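FrnE protein (Deinococcus radiodurans, PDB 5CO3) probably works as a cytoplasmic thiol-disulfide oxidoreductase of the DsbA-like thioredoxin class, making, breaking or reshuffling disulfide bonds. Local coordinates at residues 13-18 and 48-53; 17-22 and 107-112. One frame throughout, in Å; residues are numbered along the deposited sequence. Where two conformers were deposited one is given.

Interaction 1. Residues 13-18 and 48-53; sequences RVDIWS and VWHSFE
Trp17 and His50 both turn CG beside their own backbone N (chi1 -86° and -64°), and this lays their rings over each other on one face of the sheet. The six-membered ring of Trp17 and the imidazole stack face to face, their centroids 4.2 Å apart and their planes 17° from parallel. His50 CB sits over the five-membered part of the indole, 3.3 Å from that ring's centroid, as a CH-pi contact.

The far edge of the imidazole is held as well. His50 NE2 donates to Asp15 OD1 at 2.6 Å, with the oxygen close to the ring plane. The carboxylate is turned well away from the plane of the ring. It is met on its anti side, by a donor that lies clearly out of the carboxylate plane. His50 ND1 bonds to Asp179 OD1, so both ring nitrogens are engaged and the rotation of the ring is fixed. Trp17 NE1 reaches the backbone oxygen of the same Asp179.

The two strands run parallel and are the first and second of a beta-alpha-beta unit, with helix 23-38 as the crossover, as in the thioredoxin fold. Their ladder includes Ile16 N to Val48 O at 2.9 Å and His50 N to Ile16 O at 2.7 Å. Beyond it, the weak bond from Phe52 N to Ser18 O extends the pairing past the end of strand 45-51.

On the opposite face Ile16 and Trp49 lie side by side. Ile16 CD1 stands over the six-membered ring of Trp49, while Ile16 CG2 touches Trp49 CZ3 at 3.6 Å. Ser18 CB comes against the edge of the same ring, 3.8 Å from Trp49 CZ3. The indole NE1 bonds to Asp126, and Ser18 OG to Lys129.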
ATOM      1  N   ARG A  13     -14.429  -5.682  -1.728  1.00 42.70           N
ATOM      2  CA  ARG A  13     -13.535  -4.722  -1.104  1.00 43.49           C
ATOM      3  C   ARG A  13     -12.163  -5.341  -0.881  1.00 40.74           C
ATOM      4  O   ARG A  13     -12.045  -6.444  -0.352  1.00 44.55           O
ATOM      5  CB  ARG A  13     -14.107  -4.217   0.222  1.00 47.90           C
ATOM      6  CG  ARG A  13     -13.110  -3.412   1.043  1.00 55.29           C
ATOM      7  CD  ARG A  13     -13.832  -2.434   1.942  1.00 66.79           C
ATOM      8  NE  ARG A  13     -13.314  -2.439   3.307  1.00 77.07           N
ATOM      9  CZ  ARG A  13     -13.617  -3.358   4.219  1.00 82.70           C
ATOM     10  NH1 ARG A  13     -14.417  -4.371   3.909  1.00 83.55           N
ATOM     11  NH2 ARG A  13     -13.096  -3.280   5.436  1.00 84.01           N
ATOM     12  N   VAL A  14     -11.128  -4.629  -1.302  1.00 34.00           N
ATOM     13  CA  VAL A  14      -9.766  -5.035  -1.008  1.00 29.88           C
ATOM     14  C   VAL A  14      -9.119  -3.960  -0.166  1.00 39.08           C
ATOM     15  O   VAL A  14      -8.951  -2.831  -0.626  1.00 41.42           O
ATOM     16  CB  VAL A  14      -8.937  -5.262  -2.279  1.00 28.80           C
ATOM     17  CG1 VAL A  14      -7.519  -5.669  -1.927  1.00 29.09           C
ATOM     18  CG2 VAL A  14      -9.606  -6.331  -3.159  1.00 34.06           C
ATOM     19  N   ASP A  15      -8.775  -4.314   1.068  1.00 33.23           N
ATOM     20  CA  ASP A  15      -8.043  -3.415   1.958  1.00 32.11           C
ATOM     21  C   ASP A  15      -6.566  -3.743   1.954  1.00 31.74           C
ATOM     22  O   ASP A  15      -6.182  -4.887   2.195  1.00 38.19           O
ATOM     23  CB  ASP A  15      -8.602  -3.515   3.377  1.00 37.26           C
ATOM     24  CG  ASP A  15     -10.014  -3.036   3.459  1.00 38.33           C
ATOM     25  OD1 ASP A  15     -10.200  -1.803   3.454  1.00 40.64           O
ATOM     26  OD2 ASP A  15     -10.941  -3.882   3.489  1.00 43.72           O
ATOM     27  N   ILE A  16      -5.728  -2.750   1.675  1.00 32.24           N
ATOM     28  CA  ILE A  16      -4.299  -3.006   1.600  1.00 28.64           C
ATOM     29  C   ILE A  16      -3.530  -2.115   2.557  1.00 33.26           C
ATOM     30  O   ILE A  16      -3.580  -0.884   2.462  1.00 35.14           O
ATOM     31  CB  ILE A  16      -3.750  -2.805   0.178  1.00 28.55           C
ATOM     32  CG1 ILE A  16      -4.649  -3.506  -0.847  1.00 33.82           C
ATOM     33  CG2 ILE A  16      -2.324  -3.335   0.084  1.00 30.48           C
ATOM     34  CD1 ILE A  16      -4.216  -3.286  -2.274  1.00 33.54           C
ATOM     35  N   TRP A  17      -2.818  -2.747   3.481  1.00 33.00           N
ATOM     36  CA  TRP A  17      -1.906  -2.012   4.356  1.00 27.06           C
ATOM     37  C   TRP A  17      -0.525  -1.975   3.723  1.00 31.04           C
ATOM     38  O   TRP A  17      -0.030  -2.975   3.203  1.00 30.62           O
ATOM     39  CB  TRP A  17      -1.859  -2.642   5.745  1.00 30.53           C
ATOM     40  CG  TRP A  17      -2.952  -2.142   6.654  1.00 30.31           C
ATOM     41  CD1 TRP A  17      -2.865  -1.118   7.554  1.00 30.32           C
ATOM     42  CD2 TRP A  17      -4.293  -2.636   6.738  1.00 38.81           C
ATOM     43  NE1 TRP A  17      -4.066  -0.947   8.199  1.00 32.00           N
ATOM     44  CE2 TRP A  17      -4.961  -1.870   7.719  1.00 37.26           C
ATOM     45  CE3 TRP A  17      -4.993  -3.654   6.085  1.00 36.48           C
ATOM     46  CZ2 TRP A  17      -6.296  -2.087   8.055  1.00 40.14           C
ATOM     47  CZ3 TRP A  17      -6.321  -3.874   6.427  1.00 41.79           C
ATOM     48  CH2 TRP A  17      -6.955  -3.092   7.402  1.00 40.09           C
ATOM     49  N   SER A  18       0.104  -0.805   3.763  1.00 28.09           N
ATOM     50  CA  SER A  18       1.320  -0.606   3.009  1.00 26.07           C
ATOM     51  C   SER A  18       2.104   0.552   3.618  1.00 25.77           C
ATOM     52  O   SER A  18       1.504   1.449   4.205  1.00 27.40           O
ATOM     53  CB  SER A  18       0.983  -0.320   1.552  1.00 28.26           C
ATOM     54  OG  SER A  18       2.146  -0.084   0.802  1.00 30.33           O
ATOM     55  N   VAL A  48      -8.961  -0.033  -1.156  1.00 38.72           N
ATOM     56  CA  VAL A  48      -8.772   0.974  -0.116  1.00 39.26           C
ATOM     57  C   VAL A  48      -7.381   0.821   0.488  1.00 40.44           C
ATOM     58  O   VAL A  48      -7.071  -0.217   1.075  1.00 42.89           O
ATOM     59  CB  VAL A  48      -9.833   0.853   1.001  1.00 39.59           C
ATOM     60  CG1 VAL A  48      -9.531   1.823   2.156  1.00 39.96           C
ATOM     61  CG2 VAL A  48     -11.220   1.095   0.441  1.00 39.47           C
ATOM     62  N   TRP A  49      -6.536   1.838   0.336  1.00 37.08           N
ATOM     63  CA  TRP A  49      -5.213   1.779   0.938  1.00 36.32           C
ATOM     64  C   TRP A  49      -5.314   2.184   2.406  1.00 35.21           C
ATOM     65  O   TRP A  49      -6.130   3.035   2.781  1.00 36.34           O
ATOM     66  CB  TRP A  49      -4.209   2.667   0.173  1.00 35.47           C
ATOM     67  CG  TRP A  49      -3.920   2.142  -1.218  1.00 39.15           C
ATOM     68  CD1 TRP A  49      -4.581   2.465  -2.370  1.00 33.71           C
ATOM     69  CD2 TRP A  49      -2.922   1.170  -1.587  1.00 39.96           C
ATOM     70  NE1 TRP A  49      -4.049   1.762  -3.438  1.00 32.60           N
ATOM     71  CE2 TRP A  49      -3.030   0.962  -2.981  1.00 34.38           C
ATOM     72  CE3 TRP A  49      -1.940   0.467  -0.875  1.00 38.10           C
ATOM     73  CZ2 TRP A  49      -2.202   0.067  -3.679  1.00 34.65           C
ATOM     74  CZ3 TRP A  49      -1.116  -0.416  -1.565  1.00 34.03           C
ATOM     75  CH2 TRP A  49      -1.256  -0.610  -2.953  1.00 37.67           C
ATOM     76  N   HIS A  50      -4.510   1.530   3.234  1.00 37.38           N
ATOM     77  CA  HIS A  50      -4.436   1.838   4.654  1.00 34.18           C
ATOM     78  C   HIS A  50      -2.995   2.104   5.033  1.00 32.52           C
ATOM     79  O   HIS A  50      -2.073   1.489   4.488  1.00 32.99           O
ATOM     80  CB  HIS A  50      -4.992   0.698   5.504  1.00 37.58           C
ATOM     81  CG  HIS A  50      -6.449   0.435   5.284  1.00 38.85           C
ATOM     82  ND1 HIS A  50      -7.434   0.999   6.062  1.00 45.13           N
ATOM     83  CD2 HIS A  50      -7.084  -0.328   4.363  1.00 38.94           C
ATOM     84  CE1 HIS A  50      -8.617   0.592   5.633  1.00 44.32           C
ATOM     85  NE2 HIS A  50      -8.431  -0.212   4.601  1.00 41.60           N
ATOM     86  N   SER A  51      -2.816   3.031   5.965  1.00 33.66           N
ATOM     87  CA  SER A  51      -1.490   3.447   6.402  1.00 33.77           C
ATOM     88  C   SER A  51      -0.821   2.408   7.280  1.00 33.39           C
ATOM     89  O   SER A  51      -1.447   1.815   8.161  1.00 36.28           O
ATOM     90  CB  SER A  51      -1.570   4.774   7.155  1.00 35.02           C
ATOM     91  OG  SER A  51      -2.283   5.740   6.411  1.00 37.00           O
ATOM     92  N   PHE A  52       0.466   2.205   7.033  1.00 30.00           N
ATOM     93  CA  PHE A  52       1.295   1.361   7.871  1.00 34.08           C
ATOM     94  C   PHE A  52       2.676   1.997   7.887  1.00 28.37           C
ATOM     95  O   PHE A  52       3.172   2.426   6.840  1.00 29.08           O
ATOM     96  CB  PHE A  52       1.354  -0.066   7.336  1.00 32.49           C
ATOM     97  CG  PHE A  52       1.978  -1.052   8.285  1.00 35.44           C
ATOM     98  CD1 PHE A  52       3.356  -1.165   8.379  1.00 36.40           C
ATOM     99  CD2 PHE A  52       1.188  -1.889   9.059  1.00 34.44           C
ATOM    100  CE1 PHE A  52       3.931  -2.078   9.236  1.00 37.33           C
ATOM    101  CE2 PHE A  52       1.759  -2.806   9.915  1.00 37.06           C
ATOM    102  CZ  PHE A  52       3.137  -2.894  10.008  1.00 43.65           C
ATOM    103  N   GLU A  53       3.266   2.091   9.073  1.00 33.85           N
ATOM    104  CA  GLU A  53       4.621   2.601   9.216  1.00 33.50           C
ATOM    105  C   GLU A  53       5.523   1.513   9.758  1.00 38.02           C
ATOM    106  O   GLU A  53       5.293   1.010  10.858  1.00 39.87           O
ATOM    107  CB  GLU A  53       4.654   3.821  10.143  1.00 30.70           C
ATOM    108  CG  GLU A  53       4.356   5.133   9.436  1.00 28.80           C
ATOM    109  CD  GLU A  53       4.302   6.316  10.390  1.00 36.71           C
ATOM    110  OE1 GLU A  53       5.339   6.984  10.612  1.00 38.20           O
ATOM    111  OE2 GLU A  53       3.207   6.577  10.933  1.00 36.84           O
TER

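Interaction 2. Residues 17-22 and 107-112; sequences WSDIAC and ANTFLA
Thr109 meets Asp19 through its hydroxyl and Ala21 through its methyl, just after Ala107 and Asn108 lead the chain toward helix 110-121. Asn108 prepares the turn into the helix. Its OD1 accepts from Phe110 N at 2.9 Å, which closes an Asx turn, and its ND2 bonds to the backbone oxygen of Ala58.

Thr109 occupies the N-cap position, but its hydroxyl makes no capping bond. With chi1 at 57°, OG1 stands between the backbone N and the carbonyl carbon and faces Asp19. It donates to Asp19 OD1 at 2.8 Å, on the syn lone pair of that oxygen. His113 NE2 also bonds to this oxygen, and Leu54 N bonds to Asp19 OD2. The buried carboxylate is therefore gripped at both oxygens, which fixes its rotation. Thr109 CG2 lies beside the methyl of Ala21, 4.0 Å from Ala21 CB, and is 4.2 Å from Ile20 CB.

Asp19 to Cys22 form a type I beta turn, closed by Cys22 N to Asp19 O at 3.1 Å. The turn links strand 12-18 to helix 23-38, where Cys22 and Cys25 form a CxxC pair at the helix start, as in thioredoxin-like proteins. These two cysteines have been seen joined as a disulfide in this protein, but here they are not bonded.

Ala112, in the first turn of the helix, returns to the contact. Its CB faces the end of Ile20. How closely they meet is doubtful, because the Ile20 side chain has a second conformer. Lys129, Leu132 and Tyr136 of helix 125-137 also pack against Ile20.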
ATOM      1  N   TRP A  17      -2.818  -2.747   3.481  1.00 33.00           N
ATOM      2  CA  TRP A  17      -1.906  -2.012   4.356  1.00 27.06           C
ATOM      3  C   TRP A  17      -0.525  -1.975   3.723  1.00 31.04           C
ATOM      4  O   TRP A  17      -0.030  -2.975   3.203  1.00 30.62           O
ATOM      5  CB  TRP A  17      -1.859  -2.642   5.745  1.00 30.53           C
ATOM      6  CG  TRP A  17      -2.952  -2.142   6.654  1.00 30.31           C
ATOM      7  CD1 TRP A  17      -2.865  -1.118   7.554  1.00 30.32           C
ATOM      8  CD2 TRP A  17      -4.293  -2.636   6.738  1.00 38.81           C
ATOM      9  NE1 TRP A  17      -4.066  -0.947   8.199  1.00 32.00           N
ATOM     10  CE2 TRP A  17      -4.961  -1.870   7.719  1.00 37.26           C
ATOM     11  CE3 TRP A  17      -4.993  -3.654   6.085  1.00 36.48           C
ATOM     12  CZ2 TRP A  17      -6.296  -2.087   8.055  1.00 40.14           C
ATOM     13  CZ3 TRP A  17      -6.321  -3.874   6.427  1.00 41.79           C
ATOM     14  CH2 TRP A  17      -6.955  -3.092   7.402  1.00 40.09           C
ATOM     15  N   SER A  18       0.104  -0.805   3.763  1.00 28.09           N
ATOM     16  CA  SER A  18       1.320  -0.606   3.009  1.00 26.07           C
ATOM     17  C   SER A  18       2.104   0.552   3.618  1.00 25.77           C
ATOM     18  O   SER A  18       1.504   1.449   4.205  1.00 27.40           O
ATOM     19  CB  SER A  18       0.983  -0.320   1.552  1.00 28.26           C
ATOM     20  OG  SER A  18       2.146  -0.084   0.802  1.00 30.33           O
ATOM     21  N   ASP A  19       3.427   0.504   3.489  1.00 29.28           N
ATOM     22  CA  ASP A  19       4.271   1.652   3.807  1.00 25.84           C
ATOM     23  C   ASP A  19       5.012   2.101   2.563  1.00 24.10           C
ATOM     24  O   ASP A  19       5.470   1.293   1.756  1.00 25.36           O
ATOM     25  CB  ASP A  19       5.281   1.333   4.920  1.00 25.54           C
ATOM     26  CG  ASP A  19       5.874   2.598   5.562  1.00 33.21           C
ATOM     27  OD1 ASP A  19       5.459   3.727   5.205  1.00 24.39           O
ATOM     28  OD2 ASP A  19       6.740   2.454   6.441  1.00 27.54           O
ATOM     29  N   ILE A  20       5.111   3.419   2.428  1.00 25.58           N
ATOM     30  CA  ILE A  20       5.837   4.032   1.324  0.61 24.03           C
ATOM     31  C   ILE A  20       7.303   3.620   1.362  1.00 22.70           C
ATOM     32  O   ILE A  20       7.943   3.479   0.313  1.00 22.98           O
ATOM     33  CB  ILE A  20       5.702   5.571   1.373  0.61 22.08           C
ATOM     34  CG1 ILE A  20       4.254   5.963   1.079  0.61 24.97           C
ATOM     35  CG2 ILE A  20       6.644   6.250   0.386  0.61 23.75           C
ATOM     36  CD1 ILE A  20       3.671   6.953   2.023  0.61 26.77           C
ATOM     37  N   ALA A  21       7.821   3.378   2.562  1.00 22.63           N
ATOM     38  CA  ALA A  21       9.232   2.998   2.698  1.00 23.47           C
ATOM     39  C   ALA A  21       9.522   1.524   2.405  1.00 24.09           C
ATOM     40  O   ALA A  21      10.672   1.104   2.486  1.00 24.62           O
ATOM     41  CB  ALA A  21       9.743   3.359   4.114  1.00 23.34           C
ATOM     42  N   CYS A  22       8.510   0.731   2.038  1.00 23.85           N
ATOM     43  CA  CYS A  22       8.733  -0.699   1.829  1.00 25.46           C
ATOM     44  C   CYS A  22       8.802  -1.059   0.347  1.00 23.49           C
ATOM     45  O   CYS A  22       7.830  -0.879  -0.375  1.00 23.65           O
ATOM     46  CB  CYS A  22       7.629  -1.518   2.502  1.00 25.67           C
ATOM     47  SG  CYS A  22       7.830  -3.303   2.288  1.00 30.21           S
ATOM     48  N   ALA A 107      13.336   8.576   5.180  1.00 24.17           N
ATOM     49  CA  ALA A 107      12.455   9.560   5.790  1.00 25.82           C
ATOM     50  C   ALA A 107      11.351   8.903   6.608  1.00 24.27           C
ATOM     51  O   ALA A 107      10.872   7.811   6.264  1.00 22.79           O
ATOM     52  CB  ALA A 107      11.837  10.458   4.697  1.00 25.68           C
ATOM     53  N   ASN A 108      10.942   9.572   7.684  1.00 24.68           N
ATOM     54  CA  ASN A 108       9.717   9.203   8.398  1.00 23.58           C
ATOM     55  C   ASN A 108       8.546   9.407   7.440  1.00 24.91           C
ATOM     56  O   ASN A 108       8.463  10.458   6.817  1.00 24.38           O
ATOM     57  CB  ASN A 108       9.557  10.062   9.669  1.00 25.43           C
ATOM     58  CG  ASN A 108       8.341   9.665  10.494  1.00 32.56           C
ATOM     59  OD1 ASN A 108       7.203   9.867  10.073  1.00 31.10           O
ATOM     60  ND2 ASN A 108       8.577   9.104  11.681  1.00 30.84           N
ATOM     61  N   THR A 109       7.652   8.419   7.316  1.00 24.87           N
ATOM     62  CA  THR A 109       6.587   8.463   6.293  1.00 20.96           C
ATOM     63  C   THR A 109       5.205   8.911   6.793  1.00 26.30           C
ATOM     64  O   THR A 109       4.225   8.834   6.050  1.00 25.56           O
ATOM     65  CB  THR A 109       6.416   7.080   5.603  1.00 26.64           C
ATOM     66  OG1 THR A 109       6.127   6.069   6.580  1.00 25.20           O
ATOM     67  CG2 THR A 109       7.693   6.711   4.853  1.00 27.11           C
ATOM     68  N   PHE A 110       5.132   9.409   8.032  1.00 28.20           N
ATOM     69  CA  PHE A 110       3.849   9.777   8.643  1.00 27.63           C
ATOM     70  C   PHE A 110       3.094  10.820   7.808  1.00 29.88           C
ATOM     71  O   PHE A 110       1.902  10.640   7.500  1.00 31.15           O
ATOM     72  CB  PHE A 110       4.082  10.298  10.071  1.00 32.79           C
ATOM     73  CG  PHE A 110       2.818  10.523  10.874  1.00 31.63           C
ATOM     74  CD1 PHE A 110       1.817   9.565  10.921  1.00 35.89           C
ATOM     75  CD2 PHE A 110       2.667  11.677  11.641  1.00 40.77           C
ATOM     76  CE1 PHE A 110       0.668   9.771  11.677  1.00 36.82           C
ATOM     77  CE2 PHE A 110       1.519  11.879  12.405  1.00 40.73           C
ATOM     78  CZ  PHE A 110       0.525  10.926  12.430  1.00 39.39           C
ATOM     79  N   LEU A 111       3.795  11.881   7.418  1.00 29.27           N
ATOM     80  CA  LEU A 111       3.197  12.973   6.655  1.00 25.72           C
ATOM     81  C   LEU A 111       2.784  12.510   5.260  1.00 27.55           C
ATOM     82  O   LEU A 111       1.742  12.923   4.751  1.00 27.81           O
ATOM     83  CB  LEU A 111       4.164  14.157   6.547  1.00 27.80           C
ATOM     84  CG  LEU A 111       4.316  15.053   7.772  1.00 33.52           C
ATOM     85  CD1 LEU A 111       5.514  15.984   7.609  1.00 28.40           C
ATOM     86  CD2 LEU A 111       3.025  15.840   8.008  1.00 33.93           C
ATOM     87  N   ALA A 112       3.604  11.659   4.646  1.00 26.11           N
ATOM     88  CA  ALA A 112       3.280  11.072   3.356  1.00 23.00           C
ATOM     89  C   ALA A 112       1.993  10.267   3.450  1.00 26.47           C
ATOM     90  O   ALA A 112       1.140  10.360   2.572  1.00 25.26           O
ATOM     91  CB  ALA A 112       4.424  10.202   2.889  1.00 24.14           C
TER

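Both contacts are buried, and both start from strand 12-18 and its continuation. Interaction 1 is the larger and lies nearer the centre of the chain. It joins neighbouring strands within the sheet, so a backbone ladder carries it and aromatic rings add to it. Interaction 2 pairs no backbone. It sets the turn before the CxxC helix against the start of helix 110-121, through a hydroxyl-carboxylate bond and small aliphatic contacts. The two meet where the chain leaves strand 45-51. There Glu53 CG lies 3.5 Å from Thr109 OG1, and His113 packs on Ser51 and Glu53 while bonding to Asp19.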